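Local structure of VESB protease (Vibrio cholerae, 4LK4) at residues S128-A131 with L132-L135; V204-T207 with G208-Q211; A319-Y322 with R323-Y327. The protein probably cleaves proteins as a secreted, trypsin-like serine endopeptidase of the S1 family, carrying an Ig-like domain beside its protease domain. The protein carries 1 engineered substitution. All coordinates share one frame; numbering follows the deposited sequence.

Contact 1: S128-A131 with L132-L135; sequences SLPA and LTPL
Thr133 folds back on Pro130 and grips its carbonyl oxygen with two hydrogen bonds. The backbone bond, from Thr133 N to Pro130 O, spans 3.1 Å. The hydroxyl bond is shorter: Thr133 OG1 donates to Pro130 O at 2.6 Å, in the carbonyl plane and on a lone pair. Chi1 of -68° sets OG1 opposite the carbonyl carbon of Thr133 and beside its own N, which lets both donors reach back to the same acceptor. Threonine suits the fourth position of the turn because its short branched side chain supplies a hydroxyl on one arm and a methyl on the other.

Van der Waals contacts flank the polar pair. The proline ring of Pro130 lies across the threonine side chain, with CD 3.3 Å from Thr133 OG1. The methyl arm makes the apolar contact, and Thr133 CG2 comes 4.1 Å from Leu129 CD1. Leu129 also packs on Leu162 and Leu212, so this side of the bend faces neighbouring strands, and the backbones of Leu132 and Thr133 bond to Leu162.

The chain reverses through Ala131 and Leu132. Leu132, with phi 78°, adopts the left-handed conformation required at the third position of a type II beta turn. This turn, Pro130 to Thr133, leads from helix 125-128 into strand 134-139 of the trypsin-like domain.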
ATOM      1  N   SER A 128      19.831   4.306  10.087  1.00 65.11           N
ATOM      2  CA  SER A 128      20.445   4.811  11.354  1.00 68.23           C
ATOM      3  C   SER A 128      20.430   3.846  12.522  1.00 67.40           C
ATOM      4  O   SER A 128      21.086   4.074  13.530  1.00 68.12           O
ATOM      5  CB  SER A 128      19.717   6.056  11.851  1.00 69.43           C
ATOM      6  OG  SER A 128      19.595   7.009  10.811  1.00 73.58           O
ATOM      7  N   LEU A 129      19.637   2.793  12.390  1.00 65.81           N
ATOM      8  CA  LEU A 129      19.325   1.908  13.488  1.00 63.99           C
ATOM      9  C   LEU A 129      20.328   0.774  13.557  1.00 64.88           C
ATOM     10  O   LEU A 129      20.530   0.080  12.572  1.00 66.47           O
ATOM     11  CB  LEU A 129      17.918   1.337  13.288  1.00 59.93           C
ATOM     12  CG  LEU A 129      16.758   2.331  13.368  1.00 58.03           C
ATOM     13  CD1 LEU A 129      15.437   1.573  13.304  1.00 56.13           C
ATOM     14  CD2 LEU A 129      16.809   3.193  14.613  1.00 58.95           C
ATOM     15  N   PRO A 130      20.949   0.571  14.724  1.00 67.25           N
ATOM     16  CA  PRO A 130      21.804  -0.606  14.835  1.00 68.65           C
ATOM     17  C   PRO A 130      20.965  -1.869  14.960  1.00 67.77           C
ATOM     18  O   PRO A 130      19.795  -1.806  15.344  1.00 66.46           O
ATOM     19  CB  PRO A 130      22.554  -0.362  16.135  1.00 69.24           C
ATOM     20  CG  PRO A 130      21.579   0.402  16.957  1.00 68.47           C
ATOM     21  CD  PRO A 130      20.940   1.346  15.981  1.00 67.85           C
ATOM     22  N   ALA A 131      21.586  -2.999  14.637  1.00 68.87           N
ATOM     23  CA  ALA A 131      20.989  -4.307  14.829  1.00 66.11           C
ATOM     24  C   ALA A 131      20.636  -4.426  16.300  1.00 63.98           C
ATOM     25  O   ALA A 131      21.307  -3.874  17.148  1.00 63.92           O
ATOM     26  CB  ALA A 131      21.966  -5.415  14.417  1.00 67.72           C
ATOM     27  N   LEU A 132      19.551  -5.139  16.563  1.00 61.82           N
ATOM     28  CA  LEU A 132      18.975  -5.309  17.898  1.00 61.12           C
ATOM     29  C   LEU A 132      18.175  -4.129  18.399  1.00 57.54           C
ATOM     30  O   LEU A 132      17.711  -4.166  19.506  1.00 59.23           O
ATOM     31  CB  LEU A 132      20.029  -5.685  18.922  1.00 64.39           C
ATOM     32  CG  LEU A 132      20.765  -7.015  18.733  1.00 67.82           C
ATOM     33  CD1 LEU A 132      21.476  -7.329  20.035  1.00 71.60           C
ATOM     34  CD2 LEU A 132      19.879  -8.197  18.422  1.00 67.13           C
ATOM     35  N   THR A 133      18.017  -3.081  17.606  1.00 55.00           N
ATOM     36  CA  THR A 133      17.063  -2.036  17.938  1.00 53.16           C
ATOM     37  C   THR A 133      15.712  -2.709  18.247  1.00 50.46           C
ATOM     38  O   THR A 133      15.208  -3.478  17.454  1.00 48.15           O
ATOM     39  CB  THR A 133      16.909  -1.053  16.774  1.00 53.19           C
ATOM     40  OG1 THR A 133      18.133  -0.320  16.611  1.00 55.86           O
ATOM     41  CG2 THR A 133      15.724  -0.109  17.006  1.00 52.03           C
ATOM     42  N   PRO A 134      15.156  -2.466  19.443  1.00 50.46           N
ATOM     43  CA  PRO A 134      13.888  -3.092  19.779  1.00 48.37           C
ATOM     44  C   PRO A 134      12.745  -2.536  18.934  1.00 46.61           C
ATOM     45  O   PRO A 134      12.624  -1.319  18.807  1.00 47.15           O
ATOM     46  CB  PRO A 134      13.701  -2.702  21.260  1.00 49.58           C
ATOM     47  CG  PRO A 134      15.088  -2.412  21.754  1.00 51.98           C
ATOM     48  CD  PRO A 134      15.742  -1.751  20.601  1.00 51.96           C
ATOM     49  N   LEU A 135      11.916  -3.412  18.370  1.00 44.70           N
ATOM     50  CA  LEU A 135      10.762  -2.989  17.613  1.00 43.04           C
ATOM     51  C   LEU A 135       9.540  -3.723  18.121  1.00 42.60           C
ATOM     52  O   LEU A 135       9.656  -4.792  18.711  1.00 42.27           O
ATOM     53  CB  LEU A 135      10.964  -3.304  16.122  1.00 42.63           C
ATOM     54  CG  LEU A 135      12.306  -2.872  15.519  1.00 43.82           C
ATOM     55  CD1 LEU A 135      12.416  -3.428  14.107  1.00 43.54           C
ATOM     56  CD2 LEU A 135      12.436  -1.369  15.484  1.00 44.00           C
TER

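Contact 2: V204-T207 with G208-Q211; sequences VVKT and GREQ
Val204 lies opposite Gln211 in an antiparallel, non-hydrogen-bonded pair, and its side chain and that of Gln211 share one face of the sheet. Val204 CA makes a CA-H...O contact with Glu210 O at 3.1 Å. Its CG2 methyl lies over one face of the Arg209 guanidinium, standing 4.0 Å above the plane and displaced toward the rim. A beta-branched valine suits the place because its second methyl can lie against the flat group.

Val205 meets two successive residues. Its N donates to Glu210 O at 2.8 Å, while its O accepts from Arg209 N at 2.8 Å.

Lys206 offers its carbonyl to the arginine: Arg209 NH1 reaches Lys206 O at 3.2 Å, on a lone pair in the carbonyl plane. Bends at chi2 and chi3 (-67°) curl the arginine back over the turn to make this bond. A water accepts from both Lys206 NZ and Arg209 NH1, bridging two cationic ends that stay 5.3 Å apart between NZ and NH1. The salt bridge from Lys206 to Asp159 probably eases their mutual repulsion.

Thr207 passes the chain to Gly208, whose backbone angles (phi 106°, psi -31°) would jam a CB against Thr207 O, so a residue without one fits.

Arg209, at positive phi, and Glu210 together face Val205, a pattern resembling a G1 beta bulge. The whole forms the tight end of the beta hairpin joining strands 202-205 and 211-216 in the trypsin-like fold.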
ATOM      1  N   VAL A 204       6.870  -0.806  14.582  1.00 41.33           N
ATOM      2  CA  VAL A 204       7.239   0.532  14.989  1.00 42.79           C
ATOM      3  C   VAL A 204       8.490   0.472  15.835  1.00 44.23           C
ATOM      4  O   VAL A 204       8.754  -0.535  16.477  1.00 45.01           O
ATOM      5  CB  VAL A 204       6.097   1.200  15.806  1.00 44.15           C
ATOM      6  CG1 VAL A 204       4.780   1.116  15.051  1.00 43.92           C
ATOM      7  CG2 VAL A 204       5.921   0.556  17.161  1.00 44.92           C
ATOM      8  N   VAL A 205       9.248   1.557  15.876  1.00 46.23           N
ATOM      9  CA  VAL A 205      10.427   1.625  16.757  1.00 47.60           C
ATOM     10  C   VAL A 205       9.891   1.677  18.178  1.00 50.42           C
ATOM     11  O   VAL A 205       9.065   2.534  18.502  1.00 52.02           O
ATOM     12  CB  VAL A 205      11.294   2.863  16.467  1.00 48.77           C
ATOM     13  CG1 VAL A 205      12.575   2.831  17.273  1.00 50.11           C
ATOM     14  CG2 VAL A 205      11.641   2.937  14.986  1.00 47.74           C
ATOM     15  N   LYS A 206      10.347   0.764  19.038  1.00 51.85           N
ATOM     16  CA  LYS A 206       9.785   0.646  20.378  1.00 53.37           C
ATOM     17  C   LYS A 206       9.886   1.959  21.162  1.00 55.57           C
ATOM     18  O   LYS A 206       8.901   2.359  21.784  1.00 56.01           O
ATOM     19  CB  LYS A 206      10.427  -0.506  21.132  1.00 54.96           C
ATOM     20  CG  LYS A 206       9.944  -0.658  22.566  1.00 58.10           C
ATOM     21  CD  LYS A 206      10.247  -2.065  23.051  1.00 59.51           C
ATOM     22  CE  LYS A 206       9.859  -2.265  24.515  1.00 62.70           C
ATOM     23  NZ  LYS A 206       8.441  -2.740  24.612  1.00 62.93           N
ATOM     24  N   THR A 207      11.041   2.624  21.118  1.00 56.13           N
ATOM     25  CA  THR A 207      11.153   3.984  21.655  1.00 59.35           C
ATOM     26  C   THR A 207      10.840   5.013  20.561  1.00 58.70           C
ATOM     27  O   THR A 207      11.576   5.109  19.585  1.00 58.10           O
ATOM     28  CB  THR A 207      12.572   4.276  22.209  1.00 61.51           C
ATOM     29  OG1 THR A 207      12.998   3.194  23.040  1.00 61.93           O
ATOM     30  CG2 THR A 207      12.578   5.556  23.036  1.00 64.78           C
ATOM     31  N   GLY A 208       9.769   5.787  20.729  1.00 59.91           N
ATOM     32  CA  GLY A 208       9.358   6.800  19.733  1.00 59.96           C
ATOM     33  C   GLY A 208       8.135   6.399  18.914  1.00 58.39           C
ATOM     34  O   GLY A 208       7.353   7.246  18.490  1.00 58.72           O
ATOM     35  N   ARG A 209       7.967   5.102  18.674  1.00 56.56           N
ATOM     36  CA  ARG A 209       6.735   4.564  18.061  1.00 55.31           C
ATOM     37  C   ARG A 209       6.561   4.880  16.586  1.00 52.72           C
ATOM     38  O   ARG A 209       5.479   4.680  16.054  1.00 51.29           O
ATOM     39  CB  ARG A 209       5.459   5.049  18.779  1.00 58.14           C
ATOM     40  CG  ARG A 209       5.493   5.071  20.295  1.00 62.56           C
ATOM     41  CD  ARG A 209       5.880   3.736  20.889  1.00 62.87           C
ATOM     42  NE  ARG A 209       4.866   2.714  20.652  1.00 62.69           N
ATOM     43  CZ  ARG A 209       4.955   1.472  21.117  1.00 64.16           C
ATOM     44  NH1 ARG A 209       6.015   1.092  21.858  1.00 64.78           N
ATOM     45  NH2 ARG A 209       3.984   0.608  20.846  1.00 64.42           N
ATOM     46  N   GLU A 210       7.591   5.383  15.928  1.00 52.86           N
ATOM     47  CA  GLU A 210       7.470   5.737  14.514  1.00 52.52           C
ATOM     48  C   GLU A 210       7.316   4.395  13.777  1.00 48.87           C
ATOM     49  O   GLU A 210       7.956   3.404  14.154  1.00 46.56           O
ATOM     50  CB  GLU A 210       8.706   6.516  14.019  1.00 55.84           C
ATOM     51  CG  GLU A 210       9.023   7.853  14.739  1.00 61.04           C
ATOM     52  CD  GLU A 210       9.838   7.737  16.064  1.00 64.49           C
ATOM     53  OE1 GLU A 210      10.228   6.622  16.528  1.00 63.78           O
ATOM     54  OE2 GLU A 210      10.108   8.804  16.669  1.00 69.17           O
ATOM     55  N   GLN A 211       6.448   4.340  12.767  1.00 46.60           N
ATOM     56  CA  GLN A 211       6.304   3.118  11.989  1.00 44.48           C
ATOM     57  C   GLN A 211       7.478   2.974  11.061  1.00 43.72           C
ATOM     58  O   GLN A 211       7.657   3.766  10.156  1.00 45.01           O
ATOM     59  CB  GLN A 211       5.017   3.092  11.182  1.00 44.17           C
ATOM     60  CG  GLN A 211       4.901   1.856  10.318  1.00 43.07           C
ATOM     61  CD  GLN A 211       3.528   1.714   9.664  1.00 42.68           C
ATOM     62  OE1 GLN A 211       2.615   2.519   9.872  1.00 43.37           O
ATOM     63  NE2 GLN A 211       3.381   0.672   8.884  1.00 42.09           N
TER
HETATM   64  O   HOH W   1       6.122  -1.582  22.830  1.00 45.29           O

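Contact 3: A319-Y322 with R323-Y327; sequences AQHY and RQYQY
Tyr325 reaches out of its strand to the preceding loop, where its hydroxyl meets the backbone of Gln320 and His321. The principal hydrogen bond runs from His321 N to Tyr325 OH, 3.2 Å long with an angle of 158° at the hydrogen. A second, weak one comes from Gln320 N to Tyr325 OH. Chi1 of -67° sends the ring across toward residues 319-321, and tyrosine suits the place because its long flat side chain carries an oxygen at the far end, where it can accept from the amides. Because His321 stands four residues earlier, the arrangement resembles a tyrosine corner, familiar from Greek-key beta proteins.

The apolar contact is made by Ala319, whose CB packs against Tyr325 CE1 at 3.6 Å, its small methyl permitting close approach to the ring. Val317 and Leu348 also pack on the tyrosine. In a separate van der Waals approach, the CB of His321 comes 3.8 Å from Tyr325 OH, and the histidine side chain crosses the tyrosine at about a right angle.

The Arg323 guanidinium lies over one face of the ring, displaced toward its rim. Its CG sits between the backbone N and the carbonyl carbon, and the chain bends at chi3, which brings CZ 3.9 Å above the plane of the Tyr325 ring. The guanidinium also has a long, weak ion pair with Asp291.

Thr350 OG1 also bonds to His321 O and Arg323 N. Chemically, then, the backbone N-H groups of Gln320 and His321 find an acceptor in a phenol oxygen, and one side chain of strand 324-335 ties down the chain that leads into it.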
ATOM      1  N   ALA A 319      -3.023  -5.591 -29.656  1.00 87.78           N
ATOM      2  CA  ALA A 319      -2.247  -6.792 -29.396  1.00 88.74           C
ATOM      3  C   ALA A 319      -2.312  -7.691 -30.612  1.00 94.15           C
ATOM      4  O   ALA A 319      -3.346  -8.314 -30.884  1.00 95.50           O
ATOM      5  CB  ALA A 319      -2.785  -7.520 -28.181  1.00 86.83           C
ATOM      6  N   GLN A 320      -1.211  -7.739 -31.350  1.00 97.30           N
ATOM      7  CA  GLN A 320      -1.134  -8.542 -32.560  1.00103.14           C
ATOM      8  C   GLN A 320      -0.144  -9.701 -32.423  1.00104.61           C
ATOM      9  O   GLN A 320      -0.065 -10.533 -33.320  1.00109.53           O
ATOM     10  CB  GLN A 320      -0.781  -7.644 -33.749  1.00106.58           C
ATOM     11  CG  GLN A 320      -1.869  -6.626 -34.091  1.00107.48           C
ATOM     12  CD  GLN A 320      -3.113  -7.248 -34.744  1.00111.07           C
ATOM     13  OE1 GLN A 320      -3.090  -7.626 -35.927  1.00116.02           O
ATOM     14  NE2 GLN A 320      -4.213  -7.339 -33.984  1.00108.18           N
ATOM     15  N   HIS A 321       0.589  -9.762 -31.308  1.00101.11           N
ATOM     16  CA  HIS A 321       1.510 -10.864 -31.023  1.00102.64           C
ATOM     17  C   HIS A 321       1.106 -11.606 -29.767  1.00100.48           C
ATOM     18  O   HIS A 321       0.242 -11.163 -29.003  1.00 94.92           O
ATOM     19  CB  HIS A 321       2.929 -10.348 -30.805  1.00103.36           C
ATOM     20  CG  HIS A 321       3.464  -9.551 -31.943  1.00107.38           C
ATOM     21  ND1 HIS A 321       3.344  -8.179 -32.013  1.00106.24           N
ATOM     22  CD2 HIS A 321       4.125  -9.932 -33.058  1.00112.63           C
ATOM     23  CE1 HIS A 321       3.905  -7.750 -33.127  1.00110.13           C
ATOM     24  NE2 HIS A 321       4.387  -8.794 -33.779  1.00114.68           N
ATOM     25  N   TYR A 322       1.794 -12.723 -29.550  1.00103.79           N
ATOM     26  CA  TYR A 322       1.567 -13.593 -28.409  1.00102.63           C
ATOM     27  C   TYR A 322       2.571 -13.303 -27.309  1.00100.96           C
ATOM     28  O   TYR A 322       3.702 -13.788 -27.344  1.00103.32           O
ATOM     29  CB  TYR A 322       1.678 -15.059 -28.848  1.00107.08           C
ATOM     30  CG  TYR A 322       0.549 -15.513 -29.750  1.00108.49           C
ATOM     31  CD1 TYR A 322      -0.776 -15.328 -29.364  1.00106.26           C
ATOM     32  CD2 TYR A 322       0.800 -16.140 -30.964  1.00112.92           C
ATOM     33  CE1 TYR A 322      -1.819 -15.743 -30.154  1.00108.52           C
ATOM     34  CE2 TYR A 322      -0.248 -16.561 -31.774  1.00115.60           C
ATOM     35  CZ  TYR A 322      -1.553 -16.354 -31.356  1.00113.69           C
ATOM     36  OH  TYR A 322      -2.618 -16.744 -32.116  1.00115.76           O
ATOM     37  N   ARG A 323       2.149 -12.516 -26.325  1.00 98.46           N
ATOM     38  CA  ARG A 323       3.043 -12.090 -25.251  1.00 96.29           C
ATOM     39  C   ARG A 323       2.299 -11.341 -24.144  1.00 91.38           C
ATOM     40  O   ARG A 323       1.083 -11.150 -24.206  1.00 89.43           O
ATOM     41  CB  ARG A 323       4.179 -11.217 -25.818  1.00 98.24           C
ATOM     42  CG  ARG A 323       3.729 -10.004 -26.624  1.00 98.68           C
ATOM     43  CD  ARG A 323       4.934  -9.280 -27.216  1.00102.20           C
ATOM     44  NE  ARG A 323       4.791  -7.818 -27.237  1.00102.34           N
ATOM     45  CZ  ARG A 323       4.803  -7.029 -26.153  1.00101.03           C
ATOM     46  NH1 ARG A 323       4.915  -7.543 -24.933  1.00 98.71           N
ATOM     47  NH2 ARG A 323       4.681  -5.709 -26.282  1.00100.97           N
ATOM     48  N   GLN A 324       3.043 -10.944 -23.119  1.00 89.64           N
ATOM     49  CA  GLN A 324       2.509 -10.099 -22.071  1.00 86.02           C
ATOM     50  C   GLN A 324       2.659  -8.639 -22.428  1.00 81.27           C
ATOM     51  O   GLN A 324       3.744  -8.186 -22.759  1.00 81.95           O
ATOM     52  CB  GLN A 324       3.269 -10.326 -20.794  1.00 88.93           C
ATOM     53  CG  GLN A 324       3.356 -11.779 -20.389  1.00 95.00           C
ATOM     54  CD  GLN A 324       3.646 -11.920 -18.904  1.00 96.42           C
ATOM     55  OE1 GLN A 324       2.897 -11.405 -18.055  1.00 93.79           O
ATOM     56  NE2 GLN A 324       4.748 -12.597 -18.582  1.00100.04           N
ATOM     57  N   TYR A 325       1.569  -7.901 -22.337  1.00 75.83           N
ATOM     58  CA  TYR A 325       1.604  -6.471 -22.547  1.00 72.47           C
ATOM     59  C   TYR A 325       1.464  -5.806 -21.193  1.00 68.42           C
ATOM     60  O   TYR A 325       0.567  -6.133 -20.426  1.00 65.87           O
ATOM     61  CB  TYR A 325       0.464  -6.024 -23.473  1.00 72.67           C
ATOM     62  CG  TYR A 325       0.598  -6.510 -24.892  1.00 75.59           C
ATOM     63  CD1 TYR A 325       0.277  -7.827 -25.241  1.00 77.49           C
ATOM     64  CD2 TYR A 325       1.029  -5.652 -25.906  1.00 77.34           C
ATOM     65  CE1 TYR A 325       0.392  -8.266 -26.553  1.00 80.47           C
ATOM     66  CE2 TYR A 325       1.139  -6.088 -27.222  1.00 79.73           C
ATOM     67  CZ  TYR A 325       0.824  -7.391 -27.533  1.00 81.36           C
ATOM     68  OH  TYR A 325       0.946  -7.817 -28.825  1.00 85.49           O
ATOM     69  N   GLN A 326       2.374  -4.885 -20.903  1.00 67.25           N
ATOM     70  CA  GLN A 326       2.299  -4.093 -19.702  1.00 64.22           C
ATOM     71  C   GLN A 326       2.813  -2.706 -19.974  1.00 64.04           C
ATOM     72  O   GLN A 326       4.027  -2.495 -20.061  1.00 66.25           O
ATOM     73  CB  GLN A 326       3.124  -4.720 -18.584  1.00 64.76           C
ATOM     74  CG  GLN A 326       2.870  -4.070 -17.231  1.00 61.93           C
ATOM     75  CD  GLN A 326       3.715  -4.679 -16.140  1.00 62.78           C
ATOM     76  OE1 GLN A 326       3.238  -5.515 -15.364  1.00 63.89           O
ATOM     77  NE2 GLN A 326       4.976  -4.283 -16.082  1.00 62.91           N
ATOM     78  N   TYR A 327       1.890  -1.756 -20.100  1.00 62.75           N
ATOM     79  CA  TYR A 327       2.265  -0.375 -20.388  1.00 62.97           C
ATOM     80  C   TYR A 327       1.881   0.568 -19.265  1.00 58.16           C
ATOM     81  O   TYR A 327       0.726   0.626 -18.865  1.00 56.83           O
ATOM     82  CB  TYR A 327       1.633   0.122 -21.691  1.00 65.29           C
ATOM     83  CG  TYR A 327       2.030  -0.645 -22.912  1.00 69.79           C
ATOM     84  CD1 TYR A 327       3.368  -0.845 -23.229  1.00 74.19           C
ATOM     85  CD2 TYR A 327       1.071  -1.144 -23.784  1.00 71.44           C
ATOM     86  CE1 TYR A 327       3.736  -1.531 -24.388  1.00 76.54           C
ATOM     87  CE2 TYR A 327       1.433  -1.831 -24.930  1.00 74.73           C
ATOM     88  CZ  TYR A 327       2.762  -2.033 -25.223  1.00 76.82           C
ATOM     89  OH  TYR A 327       3.112  -2.722 -26.367  1.00 82.13           O
TER

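Contacts 1 and 2 are neighbours in the trypsin-like domain, their centres 11 Å apart. Strands 134-139 and 202-205 pair antiparallel in one sheet, and there Pro134 O probably accepts a hydrogen bond from Lys206 N at 3.1 Å, while Leu135 packs against Val204 and Val205. Contact 3 belongs to the Ig-like domain, on the other side of the chain's centre. Its centre is about 45 Å from each of the others, and its nearest atoms are about 31 Å from contact 1 and 25 Å from contact 2. The three follow one another along the chain. The shared sheet and short separation make the first two adjoining turns of the protease domain, while the third shapes a loop in the separate Ig-like domain.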